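Local coordinates for protein short chain dehydrogenase (PDB 3G1T) that probably catalyses an NAD(P)-dependent oxidation or reduction as a Rossmann-fold oxidoreductase of the short-chain dehydrogenase family, its substrate being unassigned, at residues 42-48 with 67-73; 96-101 with 146-152. All blocks are in the same frame, centred on the assembly; numbering follows the deposited sequence.

Both contacts join parallel strand neighbours of one Rossmann sheet: contact 1 pairs 67-70, at one edge of the sheet, with 40-45, while contact 2 pairs the central strand 97-99 with its neighbour 147-152. Their centres are about 16 Å apart and they do not touch; strand 16-19 lies between them and bonds to both 40-45 and 97-99. Contact 2 is buried, with aliphatic and aromatic side chains beside the backbone bonds and polar groups at its ends. Contact 1 is partly exposed; its largely apolar strand pair gives way to a rim of charged side chains. Both open, at the C-terminal ends of their strands, toward the side where relatives bind the cofactor.

Contact 1 of 2, residues 42-48 with 67-73; sequences ILLGRNE and QWFTLDL
Leu-43 exchanges backbone bonds with two residues across the contact: its N donates to Gln-67 O and its O accepts from Phe-69 N, while Phe-69 O accepts from Gly-45 N. Strands 42-45 and 67-70 thus run parallel, their axes 4.7 Å apart at an angle of 18°. The last bond of the series, Leu-71 N to Gly-45 O, is 2.7 Å long. It prolongs the pairing beyond Thr-70, just where the two segments begin to part.

The apolar contacts divide between the two faces of the sheet. On the face of Ile-42, Leu-44 and Phe-69, the methyl Ile-42 CG2 lies in the plane of the Phe-69 ring and meets its edge at CE2, 3.4 Å away. With CG1 beside the backbone N (chi1 -59°), CG2 is the branch turned to that edge. Farther along, Leu-44 CD2 rests on Leu-71 CB at 3.8 Å. On the other face Leu-43 CB and Trp-68 CB sit side by side, 3.8 Å apart, and Thr-70 CG2 lies against the backbone of Glu-48, 3.5 Å from its CA. The indole has two conformers, leaving its approach to the Glu-48 carboxylate doubtful.

Charge enters past the strand ends. The Arg-46 chain bends at chi2 (145°), bringing its guanidinium back beside 72-73. Asp-72 OD2 stands over one face, 3.6 Å from Arg-46 NH2; with no N-H aimed at it, this salt bridge rests on charge alone. The same OD2 accepts from Leu-74 N.

Helix 48-62 links the two strands in a right-handed beta-alpha-beta unit and packs over the face of Leu-43, Trp-68 and Thr-70, which touch its Leu-51. Ile-42 and Phe-69 face Ile-88 of helix 78-91, and strand 16-19 bonds to the other edge of 40-45.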
ATOM      1  N   ILE A  42      26.280   6.014  -7.107  1.00 16.72           N
ATOM      2  CA  ILE A  42      26.017   6.973  -6.055  1.00 17.81           C
ATOM      3  C   ILE A  42      25.312   6.159  -4.986  1.00 18.56           C
ATOM      4  O   ILE A  42      24.290   5.460  -5.224  1.00 16.20           O
ATOM      5  CB  ILE A  42      25.096   8.106  -6.527  1.00 19.70           C
ATOM      6  CG1 ILE A  42      25.720   8.859  -7.717  1.00 18.26           C
ATOM      7  CG2 ILE A  42      24.996   9.181  -5.457  1.00 17.53           C
ATOM      8  CD1 ILE A  42      24.604   9.672  -8.437  1.00 18.97           C
ATOM      9  N   LEU A  43      25.845   6.277  -3.758  1.00 18.89           N
ATOM     10  CA  LEU A  43      25.339   5.485  -2.635  1.00 21.26           C
ATOM     11  C   LEU A  43      24.463   6.335  -1.761  1.00 19.99           C
ATOM     12  O   LEU A  43      24.813   7.466  -1.498  1.00 19.70           O
ATOM     13  CB  LEU A  43      26.477   5.039  -1.695  1.00 22.29           C
ATOM     14  CG  LEU A  43      27.694   4.451  -2.388  1.00 23.32           C
ATOM     15  CD1 LEU A  43      28.781   4.033  -1.376  1.00 23.03           C
ATOM     16  CD2 LEU A  43      27.308   3.279  -3.182  1.00 22.30           C
ATOM     17  N   LEU A  44      23.331   5.792  -1.319  1.00 19.38           N
ATOM     18  CA  LEU A  44      22.543   6.430  -0.289  1.00 20.39           C
ATOM     19  C   LEU A  44      22.242   5.478   0.858  1.00 21.44           C
ATOM     20  O   LEU A  44      21.900   4.273   0.666  1.00 21.49           O
ATOM     21  CB  LEU A  44      21.260   7.006  -0.858  1.00 20.74           C
ATOM     22  CG  LEU A  44      20.358   7.944  -0.070  1.00 26.77           C
ATOM     23  CD1 LEU A  44      19.721   8.784  -1.112  1.00 24.62           C
ATOM     24  CD2 LEU A  44      19.283   7.125   0.720  1.00 23.55           C
ATOM     25  N   GLY A  45      22.353   6.026   2.059  1.00 21.34           N
ATOM     26  CA  GLY A  45      22.084   5.252   3.272  1.00 24.74           C
ATOM     27  C   GLY A  45      21.954   6.104   4.513  1.00 29.58           C
ATOM     28  O   GLY A  45      21.945   7.339   4.438  1.00 29.43           O
ATOM     29  N   ARG A  46      21.755   5.395   5.632  1.00 34.53           N
ATOM     30  CA  ARG A  46      21.545   5.970   6.991  1.00 39.25           C
ATOM     31  C   ARG A  46      22.864   6.414   7.621  1.00 40.84           C
ATOM     32  O   ARG A  46      23.039   7.598   7.941  1.00 41.71           O
ATOM     33  CB  ARG A  46      20.914   4.923   7.897  1.00 41.00           C
ATOM     34  CG  ARG A  46      19.458   5.087   8.185  1.00 59.39           C
ATOM     35  CD  ARG A  46      18.851   3.702   8.279  1.00 43.52           C
ATOM     36  NE  ARG A  46      17.398   3.728   8.479  1.00 59.94           N
ATOM     37  CZ  ARG A  46      16.463   3.976   7.543  1.00 45.82           C
ATOM     38  NH1 ARG A  46      16.780   4.261   6.267  1.00 58.95           N
ATOM     39  NH2 ARG A  46      15.180   3.946   7.910  1.00 59.25           N
ATOM     40  N   ASN A  47      23.799   5.469   7.752  1.00 41.83           N
ATOM     41  CA  ASN A  47      25.102   5.755   8.392  1.00 42.51           C
ATOM     42  C   ASN A  47      26.305   6.225   7.555  1.00 42.04           C
ATOM     43  O   ASN A  47      26.862   5.480   6.778  1.00 42.48           O
ATOM     44  CB  ASN A  47      25.569   4.599   9.264  1.00 43.97           C
ATOM     45  CG  ASN A  47      26.689   5.034  10.190  1.00 61.91           C
ATOM     46  OD1 ASN A  47      26.434   5.688  11.209  1.00 44.79           O
ATOM     47  ND2 ASN A  47      27.937   4.765   9.798  1.00 44.36           N
ATOM     48  N   GLU A  48      26.739   7.445   7.796  1.00 41.92           N
ATOM     49  CA  GLU A  48      27.881   8.014   7.113  1.00 41.84           C
ATOM     50  C   GLU A  48      29.144   7.113   7.034  1.00 40.42           C
ATOM     51  O   GLU A  48      29.683   6.878   5.923  1.00 40.42           O
ATOM     52  CB  GLU A  48      28.179   9.363   7.733  1.00 43.03           C
ATOM     53  CG  GLU A  48      29.450   9.984   7.322  1.00 44.89           C
ATOM     54  CD  GLU A  48      29.480  11.454   7.687  1.00 45.56           C
ATOM     55  OE1 GLU A  48      28.827  12.241   6.970  1.00 45.97           O
ATOM     56  OE2 GLU A  48      30.168  11.824   8.666  1.00 45.04           O
ATOM     57  N   GLN A  67      30.338   9.013  -4.875  1.00 27.46           N
ATOM     58  CA  GLN A  67      29.706   9.926  -3.952  1.00 28.88           C
ATOM     59  C   GLN A  67      28.636   9.231  -3.146  1.00 24.45           C
ATOM     60  O   GLN A  67      28.022   8.270  -3.609  1.00 23.05           O
ATOM     61  CB  GLN A  67      29.145  11.137  -4.680  1.00 32.63           C
ATOM     62  CG  GLN A  67      30.233  12.213  -4.884  1.00 70.48           C
ATOM     63  CD  GLN A  67      29.696  13.517  -5.444  1.00 35.91           C
ATOM     64  OE1 GLN A  67      30.315  14.121  -6.332  1.00 71.14           O
ATOM     65  NE2 GLN A  67      28.525  13.949  -4.947  1.00 70.69           N
ATOM     66  N   TRP A  68      28.452   9.670  -1.926  1.00 23.47           N
ATOM     67  CA  TRP A  68      27.421   9.117  -1.076  0.50 24.38           C
ATOM     68  C   TRP A  68      26.614  10.225  -0.433  1.00 23.86           C
ATOM     69  O   TRP A  68      27.046  11.341  -0.378  1.00 25.29           O
ATOM     70  CB  TRP A  68      27.995   8.133  -0.030  0.50 25.79           C
ATOM     71  CG  TRP A  68      29.196   8.663   0.733  0.50 27.85           C
ATOM     72  CD1 TRP A  68      30.516   8.476   0.423  0.50 26.54           C
ATOM     73  CD2 TRP A  68      29.175   9.460   1.927  0.50 26.62           C
ATOM     74  NE1 TRP A  68      31.313   9.092   1.357  0.50 27.05           N
ATOM     75  CE2 TRP A  68      30.514   9.723   2.279  0.50 28.17           C
ATOM     76  CE3 TRP A  68      28.149   9.985   2.729  0.50 29.08           C
ATOM     77  CZ2 TRP A  68      30.860  10.481   3.408  0.50 27.29           C
ATOM     78  CZ3 TRP A  68      28.487  10.737   3.846  0.50 26.45           C
ATOM     79  CH2 TRP A  68      29.839  10.992   4.169  0.50 29.30           C
ATOM     80  N   PHE A  69      25.440   9.865   0.046  1.00 23.82           N
ATOM     81  CA  PHE A  69      24.564  10.789   0.735  1.00 27.49           C
ATOM     82  C   PHE A  69      23.993  10.076   1.891  1.00 27.94           C
ATOM     83  O   PHE A  69      23.515   8.927   1.757  1.00 26.87           O
ATOM     84  CB  PHE A  69      23.379  11.133  -0.140  1.00 30.15           C
ATOM     85  CG  PHE A  69      23.756  11.902  -1.279  1.00 30.80           C
ATOM     86  CD1 PHE A  69      23.916  13.263  -1.157  1.00 32.61           C
ATOM     87  CD2 PHE A  69      24.070  11.270  -2.495  1.00 31.45           C
ATOM     88  CE1 PHE A  69      24.335  14.012  -2.229  1.00 30.93           C
ATOM     89  CE2 PHE A  69      24.493  12.002  -3.575  1.00 30.25           C
ATOM     90  CZ  PHE A  69      24.622  13.394  -3.457  1.00 33.83           C
ATOM     91  N   THR A  70      23.940  10.764   3.014  1.00 29.22           N
ATOM     92  CA  THR A  70      23.226  10.175   4.138  1.00 29.93           C
ATOM     93  C   THR A  70      21.790  10.713   4.047  1.00 31.44           C
ATOM     94  O   THR A  70      21.574  11.903   3.836  1.00 33.18           O
ATOM     95  CB  THR A  70      23.905  10.495   5.427  1.00 28.86           C
ATOM     96  OG1 THR A  70      24.171  11.890   5.416  1.00 29.72           O
ATOM     97  CG2 THR A  70      25.262   9.728   5.531  1.00 26.51           C
ATOM     98  N   LEU A  71      20.808   9.813   4.110  1.00 31.08           N
ATOM     99  CA  LEU A  71      19.361  10.197   4.149  1.00 30.23           C
ATOM    100  C   LEU A  71      18.658   9.169   4.999  1.00 29.79           C
ATOM    101  O   LEU A  71      18.806   7.958   4.760  1.00 28.51           O
ATOM    102  CB  LEU A  71      18.711  10.265   2.770  1.00 30.58           C
ATOM    103  CG  LEU A  71      17.258  10.790   2.604  1.00 34.91           C
ATOM    104  CD1 LEU A  71      17.088  12.309   2.684  1.00 29.74           C
ATOM    105  CD2 LEU A  71      16.649  10.257   1.341  1.00 29.56           C
ATOM    106  N   ASP A  72      17.906   9.648   5.991  1.00 29.22           N
ATOM    107  CA  ASP A  72      17.138   8.753   6.864  1.00 29.29           C
ATOM    108  C   ASP A  72      15.701   8.779   6.386  1.00 25.32           C
ATOM    109  O   ASP A  72      15.014   9.771   6.555  1.00 22.69           O
ATOM    110  CB  ASP A  72      17.214   9.227   8.308  1.00 32.11           C
ATOM    111  CG  ASP A  72      16.718   8.195   9.326  1.00 43.69           C
ATOM    112  OD1 ASP A  72      17.135   8.321  10.501  1.00 36.45           O
ATOM    113  OD2 ASP A  72      15.926   7.275   9.018  1.00 35.38           O
ATOM    114  N   LEU A  73      15.274   7.696   5.760  1.00 25.85           N
ATOM    115  CA  LEU A  73      13.977   7.640   5.070  1.00 24.98           C
ATOM    116  C   LEU A  73      12.840   7.720   6.076  1.00 25.07           C
ATOM    117  O   LEU A  73      11.731   8.240   5.758  1.00 22.38           O
ATOM    118  CB  LEU A  73      13.861   6.360   4.251  1.00 25.20           C
ATOM    119  CG  LEU A  73      14.684   6.257   2.930  1.00 31.40           C
ATOM    120  CD1 LEU A  73      14.308   5.002   2.201  1.00 27.60           C
ATOM    121  CD2 LEU A  73      14.596   7.453   1.989  1.00 25.55           C
TER

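Contact 2 of 2, residues 96-101 with 146-152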
ATOM      1  N   ASP A  96      20.992   7.614 -14.824  1.00 14.24           N
ATOM      2  CA  ASP A  96      20.594   6.464 -15.618  1.00 13.59           C
ATOM      3  C   ASP A  96      19.809   5.379 -14.880  1.00 15.41           C
ATOM      4  O   ASP A  96      19.150   4.578 -15.522  1.00 14.75           O
ATOM      5  CB  ASP A  96      21.855   5.864 -16.294  1.00 13.52           C
ATOM      6  CG  ASP A  96      22.457   6.855 -17.307  1.00 19.19           C
ATOM      7  OD1 ASP A  96      21.778   7.302 -18.258  1.00 15.42           O
ATOM      8  OD2 ASP A  96      23.589   7.311 -17.071  1.00 15.88           O
ATOM      9  N   GLY A  97      19.899   5.363 -13.539  1.00 16.86           N
ATOM     10  CA  GLY A  97      19.168   4.318 -12.808  1.00 15.83           C
ATOM     11  C   GLY A  97      19.032   4.791 -11.389  1.00 13.78           C
ATOM     12  O   GLY A  97      19.844   5.575 -10.877  1.00 14.58           O
ATOM     13  N   VAL A  98      17.991   4.238 -10.778  1.00 15.37           N
ATOM     14  CA  VAL A  98      17.679   4.362  -9.307  1.00 15.35           C
ATOM     15  C   VAL A  98      17.202   3.023  -8.862  1.00 16.09           C
ATOM     16  O   VAL A  98      16.210   2.469  -9.397  1.00 16.16           O
ATOM     17  CB  VAL A  98      16.603   5.437  -9.065  1.00 15.91           C
ATOM     18  CG1 VAL A  98      16.206   5.436  -7.593  1.00 16.23           C
ATOM     19  CG2 VAL A  98      17.179   6.834  -9.399  1.00 16.30           C
ATOM     20  N   LEU A  99      17.951   2.417  -7.903  1.00 13.84           N
ATOM     21  CA  LEU A  99      17.556   1.140  -7.349  1.00 15.32           C
ATOM     22  C   LEU A  99      17.217   1.432  -5.903  1.00 17.32           C
ATOM     23  O   LEU A  99      18.073   1.856  -5.100  1.00 18.52           O
ATOM     24  CB  LEU A  99      18.758   0.189  -7.443  1.00 14.88           C
ATOM     25  CG  LEU A  99      18.563  -1.142  -6.722  1.00 16.29           C
ATOM     26  CD1 LEU A  99      17.364  -1.924  -7.183  1.00 16.81           C
ATOM     27  CD2 LEU A  99      19.859  -1.937  -6.776  1.00 16.88           C
ATOM     28  N   HIS A 100      15.963   1.167  -5.563  1.00 15.79           N
ATOM     29  CA  HIS A 100      15.511   1.365  -4.165  1.00 16.33           C
ATOM     30  C   HIS A 100      15.629   0.035  -3.505  1.00 18.73           C
ATOM     31  O   HIS A 100      14.783  -0.834  -3.755  1.00 21.30           O
ATOM     32  CB  HIS A 100      14.022   1.786  -4.178  1.00 19.78           C
ATOM     33  CG  HIS A 100      13.759   3.191  -4.653  1.00 18.90           C
ATOM     34  ND1 HIS A 100      14.137   4.307  -3.941  1.00 19.46           N
ATOM     35  CD2 HIS A 100      13.061   3.659  -5.724  1.00 20.74           C
ATOM     36  CE1 HIS A 100      13.743   5.391  -4.585  1.00 21.94           C
ATOM     37  NE2 HIS A 100      13.092   5.019  -5.668  1.00 18.11           N
ATOM     38  N   ASN A 101      16.610  -0.097  -2.607  1.00 20.43           N
ATOM     39  CA  ASN A 101      16.725  -1.318  -1.828  1.00 20.46           C
ATOM     40  C   ASN A 101      16.390  -1.050  -0.354  1.00 21.75           C
ATOM     41  O   ASN A 101      16.149  -1.982   0.377  1.00 21.49           O
ATOM     42  CB  ASN A 101      18.175  -1.808  -1.827  1.00 22.85           C
ATOM     43  CG  ASN A 101      18.723  -2.065  -3.157  1.00 31.29           C
ATOM     44  OD1 ASN A 101      18.479  -3.123  -3.766  1.00 24.05           O
ATOM     45  ND2 ASN A 101      19.622  -1.172  -3.576  1.00 26.42           N
ATOM     46  N   ALA A 146      17.906   6.050 -21.615  1.00 17.82           N
ATOM     47  CA  ALA A 146      17.090   4.894 -21.297  1.00 16.49           C
ATOM     48  C   ALA A 146      17.127   4.666 -19.759  1.00 15.86           C
ATOM     49  O   ALA A 146      17.774   3.743 -19.251  1.00 18.69           O
ATOM     50  CB  ALA A 146      17.597   3.672 -22.071  1.00 19.77           C
ATOM     51  N   GLY A 147      16.401   5.497 -19.040  1.00 14.49           N
ATOM     52  CA  GLY A 147      16.473   5.507 -17.543  1.00 15.03           C
ATOM     53  C   GLY A 147      15.769   4.265 -17.000  1.00 14.74           C
ATOM     54  O   GLY A 147      14.836   3.713 -17.610  1.00 13.80           O
ATOM     55  N   SER A 148      16.227   3.790 -15.833  1.00 13.83           N
ATOM     56  CA  SER A 148      15.597   2.530 -15.250  1.00 14.10           C
ATOM     57  C   SER A 148      15.424   2.757 -13.718  1.00 15.53           C
ATOM     58  O   SER A 148      16.392   3.065 -13.021  1.00 14.34           O
ATOM     59  CB  SER A 148      16.482   1.306 -15.495  1.00 15.65           C
ATOM     60  OG  SER A 148      15.899   0.127 -14.898  1.00 17.27           O
ATOM     61  N   LEU A 149      14.188   2.687 -13.261  1.00 13.69           N
ATOM     62  CA  LEU A 149      13.816   2.932 -11.828  1.00 13.42           C
ATOM     63  C   LEU A 149      13.301   1.542 -11.331  1.00 16.44           C
ATOM     64  O   LEU A 149      12.448   0.873 -11.972  1.00 13.73           O
ATOM     65  CB  LEU A 149      12.679   3.968 -11.805  1.00 13.29           C
ATOM     66  CG  LEU A 149      11.936   4.197 -10.461  1.00 15.06           C
ATOM     67  CD1 LEU A 149      12.944   4.752  -9.460  1.00 14.36           C
ATOM     68  CD2 LEU A 149      10.872   5.219 -10.688  1.00 15.32           C
ATOM     69  N   VAL A 150      13.901   1.076 -10.242  1.00 16.99           N
ATOM     70  CA  VAL A 150      13.626  -0.257  -9.781  1.00 15.34           C
ATOM     71  C   VAL A 150      13.210  -0.141  -8.324  1.00 15.90           C
ATOM     72  O   VAL A 150      13.911   0.523  -7.535  1.00 15.24           O
ATOM     73  CB  VAL A 150      14.896  -1.177  -9.901  1.00 14.79           C
ATOM     74  CG1 VAL A 150      14.566  -2.573  -9.221  1.00 14.32           C
ATOM     75  CG2 VAL A 150      15.224  -1.345 -11.457  1.00 14.76           C
ATOM     76  N   PHE A 151      12.096  -0.791  -7.976  1.00 15.87           N
ATOM     77  CA  PHE A 151      11.667  -0.911  -6.561  1.00 15.89           C
ATOM     78  C   PHE A 151      11.901  -2.319  -6.060  1.00 13.45           C
ATOM     79  O   PHE A 151      11.959  -3.264  -6.819  1.00 16.55           O
ATOM     80  CB  PHE A 151      10.180  -0.558  -6.398  1.00 14.26           C
ATOM     81  CG  PHE A 151       9.844   0.886  -6.745  1.00 16.25           C
ATOM     82  CD1 PHE A 151       9.969   1.913  -5.806  1.00 15.43           C
ATOM     83  CD2 PHE A 151       9.435   1.202  -8.075  1.00 15.02           C
ATOM     84  CE1 PHE A 151       9.626   3.293  -6.100  1.00 16.83           C
ATOM     85  CE2 PHE A 151       9.114   2.569  -8.383  1.00 13.28           C
ATOM     86  CZ  PHE A 151       9.201   3.587  -7.468  1.00 15.40           C
ATOM     87  N   THR A 152      12.031  -2.443  -4.719  1.00 14.67           N
ATOM     88  CA  THR A 152      12.151  -3.781  -4.076  1.00 15.05           C
ATOM     89  C   THR A 152      10.788  -4.243  -3.585  1.00 15.02           C
ATOM     90  O   THR A 152      10.098  -3.545  -2.845  1.00 17.68           O
ATOM     91  CB  THR A 152      13.167  -3.686  -2.918  1.00 15.26           C
ATOM     92  OG1 THR A 152      14.420  -3.254  -3.428  1.00 16.98           O
ATOM     93  CG2 THR A 152      13.299  -5.128  -2.293  1.00 18.93           C
TER
HETATM   94  O   HOH W   1      16.720  -4.992  -3.595  1.00 18.66           O
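Asp-96 to Asn-101 and Ala-146 to Thr-152 pair in parallel, strands 97-99 and 147-152 lying 4.7 Å apart and only 5° from alignment. Bonds alternate: Asp-96 O accepts from Ser-148 N, Ser-148 O from Val-98 N, Val-98 O from Val-150 N (2.8 Å), and Val-150 O from His-100 N. The first is bent, with an N-H...O angle of 140°.

Val-98 CG1 lies over one face of the His-100 ring, toward its rim. Val-98 CB meets Leu-149 CD1 at 3.7 Å on one face of the sheet, and Leu-99 CD1 meets Val-150 CG1 at 3.5 Å on the other. The His-100 and Phe-151 rings point the same way with planes 18° apart, slid until they barely overlap; His-100 CD2 reaches Phe-151 CE1 at 3.5 Å. His-100 NE2 is tied to Thr-134 of helix 116-142. At the strand ends Thr-152 OG1 donates to His-100 O over a modelled 2.5 Å, a doubtfully short length, while a water donates to both Thr-152 OG1 and Asn-101 OD1.

His-100 and Asn-101 begin the His-Asn-Ala-Gly version of the NNAG motif, which stabilises the central sheet in this family; here Asn-101 ND2 bonds to Thr-20 O at the start of the glycine-rich segment, which probably binds the cofactor as in relatives.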